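Local coordinates for protein pyridoxal kinase (Entamoeba histolytica, PDB 4S1H) that probably phosphorylates pyridoxal at the expense of ATP to give pyridoxal 5'-phosphate, at residues N185-L190 and I206-G211; V238-S243 and K268-S273; F202-P207 and E272-T277. All blocks are in the same frame, centred on the assembly; numbering follows the deposited sequence.

Overall arrangement
The three contacts cluster on one side of the ADP site, around strand 202-207 and helix 234-250. Contact 1 pairs the two strands of a beta hairpin and supplies part of the adenine pocket; contact 3, centred about 10 Å from it, continues the same sheet on the other edge of strand 202-207, sharing Ile206 and Pro207, through which it too reaches ADP. Contact 2 lies about 16 Å from contact 1 and 10 Å from contact 3, between centres, and ties the connection between helix 234-250 and strand 277-278 back to that helix. Its Ile242 touches the nucleotide and links all three: CD1 lies 3.5 Å from Leu189 CD1, and CG2 is 3.6 Å from Phe274 CE1.

Contact 1 (N185-L190 and I206-G211); sequences NDIILL and IPRIEG. With ADP (adenosine-5'-diphosphate), chain C.
With chi1 of -168° Arg208 starts out extended, but a bend at chi3 (-82°) swings its guanidinium across the side chain of Ile187, the two crossing at about a right angle. Ile187 CG1 sits over one face of the guanidinium, toward its rim, while ADP N6 lies at the edge. The CD1 methyl of Ile187 reaches past the arginine and touches the adenine at C5, 3.6 Å away. Beside it Ile206 packs CB to CB against Ile187 and sends CD1 to within 3.6 Å of ADP O2', so Ile187 packs on a face of the adenine and Ile206 against the ribose.

The backbones are held as an antiparallel hairpin. Ile187 and Ile206 form a hydrogen-bonded pair: Ile187 N to Ile206 O, 2.8 Å, is nearly straight at 173°, and Ile206 N returns the bond to Ile187 O. Two residues on from that pair, Arg208 N bonds Asn185 O at 3.0 Å, after which the chain leaves the sheet and reads the adenine edge. There Ile209 N donates to ADP N1 (2.8 Å) and Ile209 O accepts from ADP N6 (2.8 Å).

Strand 175-183 flanks the hairpin beyond strand 186-193, bringing Ser180 against Ile187, while helix 234-250 packs Ile242 on Leu189 and Gln246 on Ile206.

Contact 2 (V238-S243 and K268-S273); sequences VNRAIS and KGTEES. With ADP (adenosine-5'-diphosphate), chain C.
One serine hydroxyl serves both helix and loop: Ser243 OG accepts from Ser273 N (2.9 Å, 161°) while donating its own proton back to Asn239 O at 2.8 Å, one turn earlier in the helix. In this ribokinase-like fold the helix, 234-250, lies beside the nucleotide, and segment 268-273 is an irregular stretch of the long connection that follows it. On the helix face toward the ligand, Ile242 CD1 comes to 3.4 Å from ADP O3'. Asn239 O receives two donors, Ser243 OG and the helical Ser243 N, which come from opposite faces of its carbonyl plane. The return bond from the hydroxyl fixes its rotation and orients the oxygen to accept from the loop amide.

Asn239 and Glu272 form the second tie. The carboxamide carbon CG of Asn239 rests on Glu272 CB at 3.6 Å, and a water bridges Asn239 ND2 and Glu272 OE1. Outside the two segments, Asn239 ND2 also donates to Phe274 O, and His236 ND1 is hydrogen-bonded to Glu272 OE1.

Farther out, Arg240 runs extended from CG to NE beside Thr270 and across Glu272. Its NE meets Glu272 OE2 in a salt bridge of 3.1 Å; Glu272 OE2 receives it on its anti lone pair and lies near the guanidinium plane, although the two flat groups are turned 53° apart. Trp227 gives the arginine a cation-pi partner as well. Over one face of the Arg240 guanidinium the methyl Thr270 CG2 settles toward the rim, 3.6 Å from NH1.

Contact 3 (F202-P207 and E272-T277); sequences FTIKIP and ESFTIT
Thr277 O accepts the shortest direct polar bond between these segments, from Thr203 N at 2.9 Å (167°), and Phe202 CA also approaches it in a CA-H...O contact. Thr277 N answers with a bond to Thr203 O at 3.0 Å, completing an antiparallel hydrogen-bonded pair. Toward the other end of strand 202-207 the two chains separate and water takes over. One water accepts from Lys205 N and donates to Thr275 O, both at 2.9 Å; a second accepts from Thr275 N and makes a weak bond to Lys205 O.

Next to these polar bonds two loop side chains pack on the strand. With CG1 anti to its carbonyl carbon (chi1 -63°) and chi2 of -58°, Ile276 curls CD1 back to Ile204 CD1, 3.6 Å away. This CD1 lies obliquely to the Phe202 ring, 3.9 Å from CE1, while Ile276 CG2 rests near Phe202 CG. Phe274 starts toward the strand and crosses Ile204 at about a right angle, its CB resting 3.6 Å from Ile204 CG2. Its CD2 comes 3.4 Å from Lys205 O and its CE2 reaches Ile206 CG1, while Pro207 CD meets the ring edge in its plane. Helix 234-250 adds Ser243 and Gln246 around Phe274, and Gln246 is itself an ADP-binding residue.

Direct bonds close one end of the edge and waters bridge the other, so the loop completes the backbone pairing of strand 202-207 only in part; apolar packing by Phe274 and Ile276 supplies the remaining hold, Phe274 on residues that also line the nucleotide pocket.

Contact 1 (N185-L190 and I206-G211)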
loop_
_atom_site.group_PDB
_atom_site.type_symbol
_atom_site.label_atom_id
_atom_site.label_comp_id
_atom_site.label_asym_id
_atom_site.label_seq_id
_atom_site.Cartn_x
_atom_site.Cartn_y
_atom_site.Cartn_z
ATOM N N ASN A 185 26.092 1.565 23.757
ATOM C CA ASN A 185 25.101 2.485 23.159
ATOM C C ASN A 185 25.167 2.493 21.634
ATOM O O ASN A 185 24.736 3.461 20.983
ATOM C CB ASN A 185 25.290 3.907 23.675
ATOM C CG ASN A 185 25.155 4.009 25.182
ATOM O OD1 ASN A 185 24.605 3.117 25.837
ATOM N ND2 ASN A 185 25.641 5.112 25.741
ATOM N N ASP A 186 25.734 1.421 21.078
ATOM C CA ASP A 186 25.696 1.178 19.662
ATOM C C ASP A 186 24.843 -0.037 19.383
ATOM O O ASP A 186 24.541 -0.851 20.256
ATOM C CB ASP A 186 27.102 0.954 19.097
ATOM C CG ASP A 186 28.016 2.140 19.340
ATOM O OD1 ASP A 186 27.669 3.260 18.889
ATOM O OD2 ASP A 186 29.069 1.949 19.992
ATOM N N ILE A 187 24.468 -0.111 18.123
ATOM C CA ILE A 187 23.843 -1.250 17.509
ATOM C C ILE A 187 24.886 -1.769 16.531
ATOM O O ILE A 187 25.348 -1.015 15.658
ATOM C CB ILE A 187 22.570 -0.761 16.754
ATOM C CG1 ILE A 187 21.504 -0.309 17.773
ATOM C CG2 ILE A 187 22.018 -1.830 15.812
ATOM C CD1 ILE A 187 20.327 0.409 17.128
ATOM N N ILE A 188 25.223 -3.057 16.604
ATOM C CA ILE A 188 26.053 -3.693 15.569
ATOM C C ILE A 188 25.204 -4.516 14.633
ATOM O O ILE A 188 24.336 -5.262 15.073
ATOM C CB ILE A 188 27.127 -4.631 16.153
ATOM C CG1 ILE A 188 27.837 -3.946 17.286
ATOM C CG2 ILE A 188 28.078 -5.066 15.042
ATOM C CD1 ILE A 188 28.445 -2.603 16.951
ATOM N N LEU A 189 25.429 -4.322 13.333
ATOM C CA LEU A 189 24.890 -5.150 12.299
ATOM C C LEU A 189 25.991 -6.103 11.869
ATOM O O LEU A 189 27.134 -5.687 11.751
ATOM C CB LEU A 189 24.400 -4.273 11.139
ATOM C CG LEU A 189 23.992 -4.925 9.833
ATOM C CD1 LEU A 189 22.811 -4.153 9.215
ATOM C CD2 LEU A 189 25.160 -5.003 8.864
ATOM N N LEU A 190 25.648 -7.372 11.676
ATOM C CA LEU A 190 26.572 -8.395 11.206
ATOM C C LEU A 190 26.056 -8.978 9.889
ATOM O O LEU A 190 24.847 -9.289 9.765
ATOM C CB LEU A 190 26.715 -9.493 12.253
ATOM C CG LEU A 190 27.374 -10.801 11.792
ATOM C CD1 LEU A 190 28.868 -10.624 11.560
ATOM C CD2 LEU A 190 27.084 -11.867 12.829
ATOM N N ILE A 206 26.478 1.307 14.486
ATOM C CA ILE A 206 25.467 2.359 14.349
ATOM C C ILE A 206 25.179 2.971 15.729
ATOM O O ILE A 206 24.789 2.248 16.628
ATOM C CB ILE A 206 24.169 1.760 13.814
ATOM C CG1 ILE A 206 24.431 1.103 12.446
ATOM C CG2 ILE A 206 23.076 2.826 13.711
ATOM C CD1 ILE A 206 23.591 -0.131 12.180
ATOM N N PRO A 207 25.328 4.303 15.880
ATOM C CA PRO A 207 25.010 4.902 17.195
ATOM C C PRO A 207 23.537 4.816 17.457
ATOM O O PRO A 207 22.759 5.072 16.533
ATOM C CB PRO A 207 25.437 6.367 17.037
ATOM C CG PRO A 207 26.430 6.369 15.926
ATOM C CD PRO A 207 25.983 5.278 14.980
ATOM N N ARG A 208 23.142 4.404 18.655
ATOM C CA ARG A 208 21.715 4.287 18.957
ATOM C C ARG A 208 21.091 5.677 19.073
ATOM O O ARG A 208 21.657 6.560 19.716
ATOM C CB ARG A 208 21.466 3.511 20.255
ATOM C CG ARG A 208 19.992 3.134 20.417
ATOM C CD ARG A 208 19.720 2.496 21.791
ATOM N NE ARG A 208 20.046 1.078 21.842
ATOM C CZ ARG A 208 19.388 0.123 21.185
ATOM N NH1 ARG A 208 18.361 0.414 20.386
ATOM N NH2 ARG A 208 19.770 -1.144 21.317
ATOM N N ILE A 209 19.939 5.852 18.449
ATOM C CA ILE A 209 19.110 7.037 18.605
ATOM C C ILE A 209 18.066 6.659 19.649
ATOM O O ILE A 209 17.495 5.576 19.585
ATOM C CB ILE A 209 18.426 7.413 17.271
ATOM C CG1 ILE A 209 19.479 7.802 16.226
ATOM C CG2 ILE A 209 17.415 8.528 17.494
ATOM C CD1 ILE A 209 18.948 7.949 14.814
ATOM N N GLU A 210 17.824 7.542 20.613
ATOM C CA GLU A 210 16.901 7.233 21.709
ATOM C C GLU A 210 15.476 6.949 21.228
ATOM O O GLU A 210 14.920 7.707 20.425
ATOM C CB GLU A 210 16.864 8.359 22.750
ATOM C CG GLU A 210 18.073 8.354 23.692
ATOM C CD GLU A 210 18.238 7.041 24.451
ATOM O OE1 GLU A 210 17.220 6.396 24.796
ATOM O OE2 GLU A 210 19.397 6.645 24.691
ATOM N N GLY A 211 14.915 5.841 21.714
ATOM C CA GLY A 211 13.585 5.367 21.312
ATOM C C GLY A 211 13.633 3.917 20.881
ATOM O O GLY A 211 14.661 3.458 20.358
HETATM P PB ADP C . 13.527 -4.737 13.868
HETATM O O1B ADP C . 13.819 -4.902 15.342
HETATM O O2B ADP C . 12.332 -3.840 13.590
HETATM O O3B ADP C . 13.554 -6.053 13.154
HETATM P PA ADP C . 16.119 -3.443 13.995
HETATM O O1A ADP C . 17.180 -4.493 13.805
HETATM O O2A ADP C . 15.771 -2.995 15.376
HETATM O O3A ADP C . 14.760 -3.917 13.249
HETATM O "O5'" ADP C . 16.482 -2.158 13.145
HETATM C "C5'" ADP C . 16.774 -2.177 11.763
HETATM C "C4'" ADP C . 17.766 -1.076 11.512
HETATM O "O4'" ADP C . 17.202 0.169 11.925
HETATM C "C3'" ADP C . 19.028 -1.259 12.347
HETATM O "O3'" ADP C . 20.009 -2.028 11.642
HETATM C "C2'" ADP C . 19.445 0.157 12.603
HETATM O "O2'" ADP C . 20.191 0.644 11.497
HETATM C "C1'" ADP C . 18.141 0.932 12.669
HETATM N N9 ADP C . 17.627 1.184 14.036
HETATM C C8 ADP C . 16.629 0.582 14.696
HETATM N N7 ADP C . 16.442 1.124 15.925
HETATM C C5 ADP C . 17.342 2.109 16.050
HETATM C C6 ADP C . 17.695 3.108 17.087
HETATM N N6 ADP C . 17.021 3.121 18.255
HETATM N N1 ADP C . 18.708 3.957 16.813
HETATM C C2 ADP C . 19.388 3.928 15.632
HETATM N N3 ADP C . 19.109 3.052 14.645
HETATM C C4 ADP C . 18.116 2.145 14.803
#

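Contact 2 (V238-S243 and K268-S273)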
loop_
_atom_site.group_PDB
_atom_site.type_symbol
_atom_site.label_atom_id
_atom_site.label_comp_id
_atom_site.label_asym_id
_atom_site.label_seq_id
_atom_site.Cartn_x
_atom_site.Cartn_y
_atom_site.Cartn_z
ATOM N N VAL A 238 23.443 -2.542 1.636
ATOM C CA VAL A 238 23.252 -2.489 3.089
ATOM C C VAL A 238 23.623 -1.104 3.654
ATOM O O VAL A 238 22.878 -0.509 4.457
ATOM C CB VAL A 238 24.092 -3.554 3.812
ATOM C CG1 VAL A 238 24.070 -3.359 5.330
ATOM C CG2 VAL A 238 23.599 -4.953 3.472
ATOM N N ASN A 239 24.764 -0.573 3.209
ATOM C CA ASN A 239 25.247 0.728 3.699
ATOM C C ASN A 239 24.269 1.839 3.332
ATOM O O ASN A 239 23.925 2.669 4.153
ATOM C CB ASN A 239 26.644 1.000 3.143
ATOM C CG ASN A 239 27.427 2.011 3.971
ATOM O OD1 ASN A 239 26.862 2.918 4.603
ATOM N ND2 ASN A 239 28.730 1.904 3.911
ATOM N N ARG A 240 23.775 1.822 2.092
ATOM C CA ARG A 240 22.780 2.824 1.678
ATOM C C ARG A 240 21.507 2.714 2.498
ATOM O O ARG A 240 20.946 3.711 2.928
ATOM C CB ARG A 240 22.417 2.662 0.211
ATOM C CG ARG A 240 23.521 3.052 -0.734
ATOM C CD ARG A 240 23.062 2.955 -2.189
ATOM N NE ARG A 240 24.159 3.204 -3.102
ATOM C CZ ARG A 240 24.050 3.300 -4.438
ATOM N NH1 ARG A 240 22.881 3.164 -5.031
ATOM N NH2 ARG A 240 25.132 3.549 -5.169
ATOM N N ALA A 241 21.066 1.481 2.737
ATOM C CA ALA A 241 19.844 1.236 3.468
ATOM C C ALA A 241 19.969 1.708 4.920
ATOM O O ALA A 241 19.091 2.427 5.402
ATOM C CB ALA A 241 19.427 -0.223 3.383
ATOM N N ILE A 242 21.090 1.390 5.577
ATOM C CA ILE A 242 21.291 1.791 6.962
ATOM C C ILE A 242 21.452 3.299 7.063
ATOM O O ILE A 242 20.945 3.916 7.997
ATOM C CB ILE A 242 22.528 1.068 7.561
ATOM C CG1 ILE A 242 22.230 -0.439 7.599
ATOM C CG2 ILE A 242 22.987 1.670 8.896
ATOM C CD1 ILE A 242 21.412 -0.960 8.745
ATOM N N SER A 243 22.100 3.893 6.069
ATOM C CA SER A 243 22.280 5.338 6.002
ATOM C C SER A 243 20.979 6.061 5.845
ATOM O O SER A 243 20.714 7.024 6.574
ATOM C CB SER A 243 23.293 5.729 4.919
ATOM O OG SER A 243 24.564 5.150 5.210
ATOM N N LYS A 268 15.725 6.945 -2.130
ATOM C CA LYS A 268 16.678 6.569 -3.173
ATOM C C LYS A 268 18.034 7.220 -2.987
ATOM O O LYS A 268 18.860 7.231 -3.905
ATOM C CB LYS A 268 16.134 6.923 -4.569
ATOM C CG LYS A 268 14.963 6.067 -5.022
ATOM C CD LYS A 268 14.518 6.386 -6.451
ATOM C CE LYS A 268 15.612 6.231 -7.498
ATOM N NZ LYS A 268 16.529 5.045 -7.421
ATOM N N GLY A 269 18.304 7.739 -1.783
ATOM C CA GLY A 269 19.613 8.274 -1.432
ATOM C C GLY A 269 20.712 7.275 -1.630
ATOM O O GLY A 269 20.543 6.090 -1.352
ATOM N N THR A 270 21.836 7.768 -2.112
ATOM C CA THR A 270 22.996 6.931 -2.396
ATOM C C THR A 270 24.117 7.175 -1.423
ATOM O O THR A 270 25.157 6.529 -1.551
ATOM C CB THR A 270 23.532 7.178 -3.823
ATOM O OG1 THR A 270 23.860 8.561 -3.972
ATOM C CG2 THR A 270 22.518 6.759 -4.839
ATOM N N GLU A 271 23.921 8.044 -0.422
ATOM C CA GLU A 271 24.970 8.246 0.612
ATOM C C GLU A 271 25.221 6.953 1.378
ATOM O O GLU A 271 24.287 6.243 1.749
ATOM C CB GLU A 271 24.590 9.360 1.583
ATOM C CG GLU A 271 25.799 9.951 2.305
ATOM C CD GLU A 271 25.472 10.953 3.391
ATOM O OE1 GLU A 271 24.329 10.999 3.899
ATOM O OE2 GLU A 271 26.409 11.673 3.773
ATOM N N GLU A 272 26.505 6.641 1.546
ATOM C CA GLU A 272 26.941 5.488 2.304
ATOM C C GLU A 272 27.780 6.046 3.441
ATOM O O GLU A 272 29.003 6.152 3.330
ATOM C CB GLU A 272 27.713 4.534 1.391
ATOM C CG GLU A 272 26.822 4.006 0.275
ATOM C CD GLU A 272 27.489 3.046 -0.672
ATOM O OE1 GLU A 272 28.526 2.454 -0.296
ATOM O OE2 GLU A 272 26.931 2.860 -1.785
ATOM N N SER A 273 27.108 6.367 4.538
ATOM C CA SER A 273 27.664 7.128 5.654
ATOM C C SER A 273 28.422 6.301 6.673
ATOM O O SER A 273 29.062 6.879 7.561
ATOM C CB SER A 273 26.549 7.821 6.438
ATOM O OG SER A 273 25.571 8.294 5.590
HETATM P PB ADP C . 13.527 -4.737 13.868
HETATM O O1B ADP C . 13.819 -4.902 15.342
HETATM O O2B ADP C . 12.332 -3.840 13.590
HETATM O O3B ADP C . 13.554 -6.053 13.154
HETATM P PA ADP C . 16.119 -3.443 13.995
HETATM O O1A ADP C . 17.180 -4.493 13.805
HETATM O O2A ADP C . 15.771 -2.995 15.376
HETATM O O3A ADP C . 14.760 -3.917 13.249
HETATM O "O5'" ADP C . 16.482 -2.158 13.145
HETATM C "C5'" ADP C . 16.774 -2.177 11.763
HETATM C "C4'" ADP C . 17.766 -1.076 11.512
HETATM O "O4'" ADP C . 17.202 0.169 11.925
HETATM C "C3'" ADP C . 19.028 -1.259 12.347
HETATM O "O3'" ADP C . 20.009 -2.028 11.642
HETATM C "C2'" ADP C . 19.445 0.157 12.603
HETATM O "O2'" ADP C . 20.191 0.644 11.497
HETATM C "C1'" ADP C . 18.141 0.932 12.669
HETATM N N9 ADP C . 17.627 1.184 14.036
HETATM C C8 ADP C . 16.629 0.582 14.696
HETATM N N7 ADP C . 16.442 1.124 15.925
HETATM C C5 ADP C . 17.342 2.109 16.050
HETATM C C6 ADP C . 17.695 3.108 17.087
HETATM N N6 ADP C . 17.021 3.121 18.255
HETATM N N1 ADP C . 18.708 3.957 16.813
HETATM C C2 ADP C . 19.388 3.928 15.632
HETATM N N3 ADP C . 19.109 3.052 14.645
HETATM C C4 ADP C . 18.116 2.145 14.803
HETATM O O HOH W 1 29.712 0.494 1.543
HETATM O O HOH W 2 21.652 9.188 4.154
#

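Contact 3 (F202-P207 and E272-T277)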
loop_
_atom_site.group_PDB
_atom_site.type_symbol
_atom_site.label_atom_id
_atom_site.label_comp_id
_atom_site.label_asym_id
_atom_site.label_seq_id
_atom_site.Cartn_x
_atom_site.Cartn_y
_atom_site.Cartn_z
ATOM N N PHE A 202 31.240 -8.993 7.473
ATOM C CA PHE A 202 31.460 -7.646 7.949
ATOM C C PHE A 202 30.477 -7.217 9.025
ATOM O O PHE A 202 29.402 -7.825 9.200
ATOM C CB PHE A 202 31.466 -6.630 6.799
ATOM C CG PHE A 202 30.130 -6.422 6.128
ATOM C CD1 PHE A 202 29.212 -5.445 6.569
ATOM C CD2 PHE A 202 29.846 -7.136 4.993
ATOM C CE1 PHE A 202 28.009 -5.241 5.889
ATOM C CE2 PHE A 202 28.656 -6.936 4.301
ATOM C CZ PHE A 202 27.737 -5.986 4.742
ATOM N N THR A 203 30.890 -6.186 9.756
ATOM C CA THR A 203 30.012 -5.492 10.693
ATOM C C THR A 203 29.930 -4.006 10.372
ATOM O O THR A 203 30.758 -3.456 9.644
ATOM C CB THR A 203 30.434 -5.680 12.167
ATOM O OG1 THR A 203 31.787 -5.242 12.376
ATOM C CG2 THR A 203 30.286 -7.130 12.605
ATOM N N ILE A 204 28.855 -3.383 10.851
ATOM C CA ILE A 204 28.684 -1.943 10.815
ATOM C C ILE A 204 28.231 -1.533 12.203
ATOM O O ILE A 204 27.308 -2.159 12.764
ATOM C CB ILE A 204 27.584 -1.520 9.803
ATOM C CG1 ILE A 204 27.927 -2.028 8.394
ATOM C CG2 ILE A 204 27.370 -0.002 9.817
ATOM C CD1 ILE A 204 26.948 -1.660 7.300
ATOM N N LYS A 205 28.872 -0.490 12.734
ATOM C CA LYS A 205 28.535 0.081 14.047
ATOM C C LYS A 205 27.639 1.319 13.841
ATOM O O LYS A 205 28.013 2.249 13.121
ATOM C CB LYS A 205 29.803 0.437 14.813
ATOM C CG LYS A 205 29.545 0.885 16.243
ATOM C CD LYS A 205 30.818 1.325 16.951
ATOM C CE LYS A 205 31.890 0.286 17.005
ATOM N NZ LYS A 205 31.450 -1.024 17.530
ATOM N N ILE A 206 26.478 1.307 14.486
ATOM C CA ILE A 206 25.467 2.359 14.349
ATOM C C ILE A 206 25.179 2.971 15.729
ATOM O O ILE A 206 24.789 2.248 16.628
ATOM C CB ILE A 206 24.169 1.760 13.814
ATOM C CG1 ILE A 206 24.431 1.103 12.446
ATOM C CG2 ILE A 206 23.076 2.826 13.711
ATOM C CD1 ILE A 206 23.591 -0.131 12.180
ATOM N N PRO A 207 25.328 4.303 15.880
ATOM C CA PRO A 207 25.010 4.902 17.195
ATOM C C PRO A 207 23.537 4.816 17.457
ATOM O O PRO A 207 22.759 5.072 16.533
ATOM C CB PRO A 207 25.437 6.367 17.037
ATOM C CG PRO A 207 26.430 6.369 15.926
ATOM C CD PRO A 207 25.983 5.278 14.980
ATOM N N GLU A 272 26.505 6.641 1.546
ATOM C CA GLU A 272 26.941 5.488 2.304
ATOM C C GLU A 272 27.780 6.046 3.441
ATOM O O GLU A 272 29.003 6.152 3.330
ATOM C CB GLU A 272 27.713 4.534 1.391
ATOM C CG GLU A 272 26.822 4.006 0.275
ATOM C CD GLU A 272 27.489 3.046 -0.672
ATOM O OE1 GLU A 272 28.526 2.454 -0.296
ATOM O OE2 GLU A 272 26.931 2.860 -1.785
ATOM N N SER A 273 27.108 6.367 4.538
ATOM C CA SER A 273 27.664 7.128 5.654
ATOM C C SER A 273 28.422 6.301 6.673
ATOM O O SER A 273 29.062 6.879 7.561
ATOM C CB SER A 273 26.549 7.821 6.438
ATOM O OG SER A 273 25.571 8.294 5.590
ATOM N N PHE A 274 28.319 4.973 6.602
ATOM C CA PHE A 274 28.957 4.106 7.612
ATOM C C PHE A 274 30.123 3.394 7.013
ATOM O O PHE A 274 30.295 3.315 5.812
ATOM C CB PHE A 274 27.950 3.094 8.148
ATOM C CG PHE A 274 26.856 3.722 8.934
ATOM C CD1 PHE A 274 25.690 4.174 8.336
ATOM C CD2 PHE A 274 27.024 3.898 10.308
ATOM C CE1 PHE A 274 24.714 4.776 9.104
ATOM C CE2 PHE A 274 26.043 4.488 11.066
ATOM C CZ PHE A 274 24.891 4.920 10.469
ATOM N N THR A 275 30.969 2.888 7.895
ATOM C CA THR A 275 32.127 2.141 7.499
ATOM C C THR A 275 31.775 0.665 7.482
ATOM O O THR A 275 31.227 0.146 8.462
ATOM C CB THR A 275 33.281 2.414 8.494
ATOM O OG1 THR A 275 33.576 3.819 8.496
ATOM C CG2 THR A 275 34.527 1.649 8.117
ATOM N N ILE A 276 32.111 0.002 6.379
ATOM C CA ILE A 276 32.073 -1.461 6.269
ATOM C C ILE A 276 33.339 -1.994 6.915
ATOM O O ILE A 276 34.459 -1.745 6.434
ATOM C CB ILE A 276 32.064 -1.923 4.787
ATOM C CG1 ILE A 276 30.792 -1.415 4.116
ATOM C CG2 ILE A 276 32.173 -3.443 4.663
ATOM C CD1 ILE A 276 29.529 -1.874 4.793
ATOM N N THR A 277 33.171 -2.714 8.025
ATOM C CA THR A 277 34.339 -3.276 8.738
ATOM C C THR A 277 34.415 -4.775 8.557
ATOM O O THR A 277 33.602 -5.514 9.117
ATOM C CB THR A 277 34.222 -2.918 10.208
ATOM O OG1 THR A 277 34.152 -1.482 10.313
ATOM C CG2 THR A 277 35.431 -3.482 11.039
HETATM O O HOH W 3 31.350 0.068 11.338
HETATM O O HOH W 4 30.395 2.848 10.662
#